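Local coordinates for beta-glucuronidase (Dictyoglomus thermophilum, PDB 6XXW), which probably hydrolyses beta-D-glucuronides, as a member of glycosyl hydrolase family 2, at residues S453-S458 / E495-P500. Numbering follows the deposited sequence.
Sequences SETKVS and ELYRKP
Ser-453 meets Leu-496 through its backbone: the CD1 methyl of Leu-496 rests 3.9 Å from the CA of Ser-453, while the Ser-453 CB points away and its OG makes a weak hydrogen bond to Lys-451. This is the exposed margin of the contact.

At Thr-455 the chain turns inward. Its CG2 methyl lies 3.6 Å from the OH of Tyr-497, obliquely to the phenol ring, whose one face is covered by Leu-496 CB, 3.6 Å above the plane. With OG1 anti to the backbone N (chi1 169°), the Thr-455 hydroxyl receives the backbone N-H of Val-457 at 3.1 Å, closing an ST turn, and a longer, weak bond from Ser-458 N. The same OG1 also pairs with Glu-448, as does Ser-458 OG. A valine here would probably leave the Val-457 N-H without its acceptor and deprive Glu-448 of a partner.

A water links the segments, donating to Thr-455 O at 2.8 Å and, weakly, to Tyr-497 OH; this phenol oxygen is also hydrogen-bonded to Ala-452 O. At Ser-458, the carbonyl O lies 3.7 Å from the CE of Lys-499, whose NZ makes a weak bond to Val-461 O.

The contact thus joins the loop after strand 444-448 to the C-terminal end of helix 482-497 in the TIM barrel domain. Direct contact is by carbon atoms in van der Waals range: Leu-496 CD1 on the Ser-453 backbone, and, against oxygens, Thr-455 CG2 and Lys-499 CE. Without a direct hydrogen bond between the segments, the water adds a polar link, weak on the tyrosine side, beside the phenol's bond to Ala-452 O, and the buried hydroxyls are satisfied within the loop and by Glu-448.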
loop_
_atom_site.group_PDB
_atom_site.type_symbol
_atom_site.label_atom_id
_atom_site.label_comp_id
_atom_site.label_asym_id
_atom_site.label_seq_id
_atom_site.Cartn_x
_atom_site.Cartn_y
_atom_site.Cartn_z
ATOM N N SER A 453 35.760 20.740 -6.329
ATOM C CA SER A 453 36.830 21.386 -7.072
ATOM C C SER A 453 36.327 22.139 -8.292
ATOM O O SER A 453 37.112 22.866 -8.913
ATOM C CB SER A 453 37.874 20.347 -7.498
ATOM O OG SER A 453 37.315 19.410 -8.400
ATOM N N GLU A 454 35.047 21.998 -8.654
ATOM C CA GLU A 454 34.544 22.658 -9.850
ATOM C C GLU A 454 33.731 23.914 -9.573
ATOM O O GLU A 454 33.643 24.767 -10.465
ATOM C CB GLU A 454 33.698 21.688 -10.681
ATOM C CG GLU A 454 34.404 20.363 -10.954
ATOM C CD GLU A 454 33.787 19.597 -12.111
ATOM O OE1 GLU A 454 32.540 19.512 -12.182
ATOM O OE2 GLU A 454 34.550 19.063 -12.942
ATOM N N THR A 455 33.132 24.065 -8.390
ATOM C CA THR A 455 32.293 25.238 -8.176
ATOM C C THR A 455 33.153 26.499 -8.131
ATOM O O THR A 455 34.187 26.543 -7.463
ATOM C CB THR A 455 31.446 25.132 -6.900
ATOM O OG1 THR A 455 30.868 26.418 -6.629
ATOM C CG2 THR A 455 32.265 24.667 -5.682
ATOM N N LYS A 456 32.721 27.525 -8.850
ATOM C CA LYS A 456 33.387 28.814 -8.819
ATOM C C LYS A 456 32.707 29.793 -7.872
ATOM O O LYS A 456 33.024 30.984 -7.901
ATOM C CB LYS A 456 33.445 29.394 -10.232
ATOM C CG LYS A 456 34.319 28.583 -11.202
ATOM C CD LYS A 456 34.076 29.004 -12.631
ATOM C CE LYS A 456 34.990 28.249 -13.586
ATOM N NZ LYS A 456 36.420 28.528 -13.279
ATOM N N VAL A 457 31.781 29.320 -7.025
ATOM C CA VAL A 457 30.910 30.204 -6.261
ATOM C C VAL A 457 31.021 29.985 -4.754
ATOM O O VAL A 457 30.913 30.942 -3.981
ATOM C CB VAL A 457 29.446 30.065 -6.731
ATOM C CG1 VAL A 457 28.500 30.869 -5.829
ATOM C CG2 VAL A 457 29.330 30.506 -8.196
ATOM N N SER A 458 31.221 28.736 -4.304
ATOM C CA SER A 458 31.205 28.452 -2.865
ATOM C C SER A 458 32.311 29.179 -2.107
ATOM O O SER A 458 32.170 29.408 -0.898
ATOM C CB SER A 458 31.313 26.943 -2.607
ATOM O OG SER A 458 30.037 26.308 -2.724
ATOM N N GLU A 495 39.040 21.086 2.878
ATOM C CA GLU A 495 40.418 21.396 2.512
ATOM C C GLU A 495 40.484 22.570 1.541
ATOM O O GLU A 495 41.407 23.391 1.613
ATOM C CB GLU A 495 41.074 20.151 1.910
ATOM C CG GLU A 495 42.455 20.359 1.290
ATOM C CD GLU A 495 43.473 20.950 2.264
ATOM O OE1 GLU A 495 44.283 21.803 1.836
ATOM O OE2 GLU A 495 43.469 20.560 3.452
ATOM N N LEU A 496 39.511 22.675 0.631
ATOM C CA LEU A 496 39.527 23.765 -0.337
ATOM C C LEU A 496 39.028 25.079 0.253
ATOM O O LEU A 496 39.530 26.145 -0.113
ATOM C CB LEU A 496 38.683 23.409 -1.562
ATOM C CG LEU A 496 39.262 22.298 -2.443
ATOM C CD1 LEU A 496 38.253 21.856 -3.500
ATOM C CD2 LEU A 496 40.559 22.768 -3.077
ATOM N N TYR A 497 38.023 25.043 1.133
ATOM C CA TYR A 497 37.334 26.271 1.521
ATOM C C TYR A 497 37.410 26.618 3.002
ATOM O O TYR A 497 37.176 27.782 3.348
ATOM C CB TYR A 497 35.861 26.204 1.078
ATOM C CG TYR A 497 35.769 25.890 -0.396
ATOM C CD1 TYR A 497 36.343 26.738 -1.335
ATOM C CD2 TYR A 497 35.161 24.722 -0.851
ATOM C CE1 TYR A 497 36.301 26.451 -2.678
ATOM C CE2 TYR A 497 35.106 24.425 -2.197
ATOM C CZ TYR A 497 35.685 25.293 -3.109
ATOM O OH TYR A 497 35.655 25.011 -4.452
ATOM N N ARG A 498 37.733 25.665 3.876
ATOM C CA ARG A 498 37.977 25.939 5.300
ATOM C C ARG A 498 36.801 26.658 5.959
ATOM O O ARG A 498 36.986 27.572 6.762
ATOM C CB ARG A 498 39.273 26.732 5.498
ATOM C CG ARG A 498 40.517 25.971 5.058
ATOM N N LYS A 499 35.588 26.240 5.624
ATOM C CA LYS A 499 34.356 26.808 6.148
ATOM C C LYS A 499 33.544 25.703 6.809
ATOM O O LYS A 499 33.744 24.522 6.504
ATOM C CB LYS A 499 33.532 27.448 5.020
ATOM C CG LYS A 499 34.199 28.620 4.301
ATOM C CD LYS A 499 33.372 29.045 3.094
ATOM C CE LYS A 499 34.182 29.930 2.136
ATOM N NZ LYS A 499 34.740 31.124 2.818
ATOM N N PRO A 500 32.619 26.038 7.717
ATOM C CA PRO A 500 31.700 25.004 8.214
ATOM C C PRO A 500 30.888 24.444 7.056
ATOM O O PRO A 500 30.583 25.148 6.084
ATOM C CB PRO A 500 30.808 25.748 9.221
ATOM C CG PRO A 500 31.423 27.120 9.406
ATOM C CD PRO A 500 32.249 27.384 8.188
HETATM O O HOH W 1 34.350 27.777 -5.010
#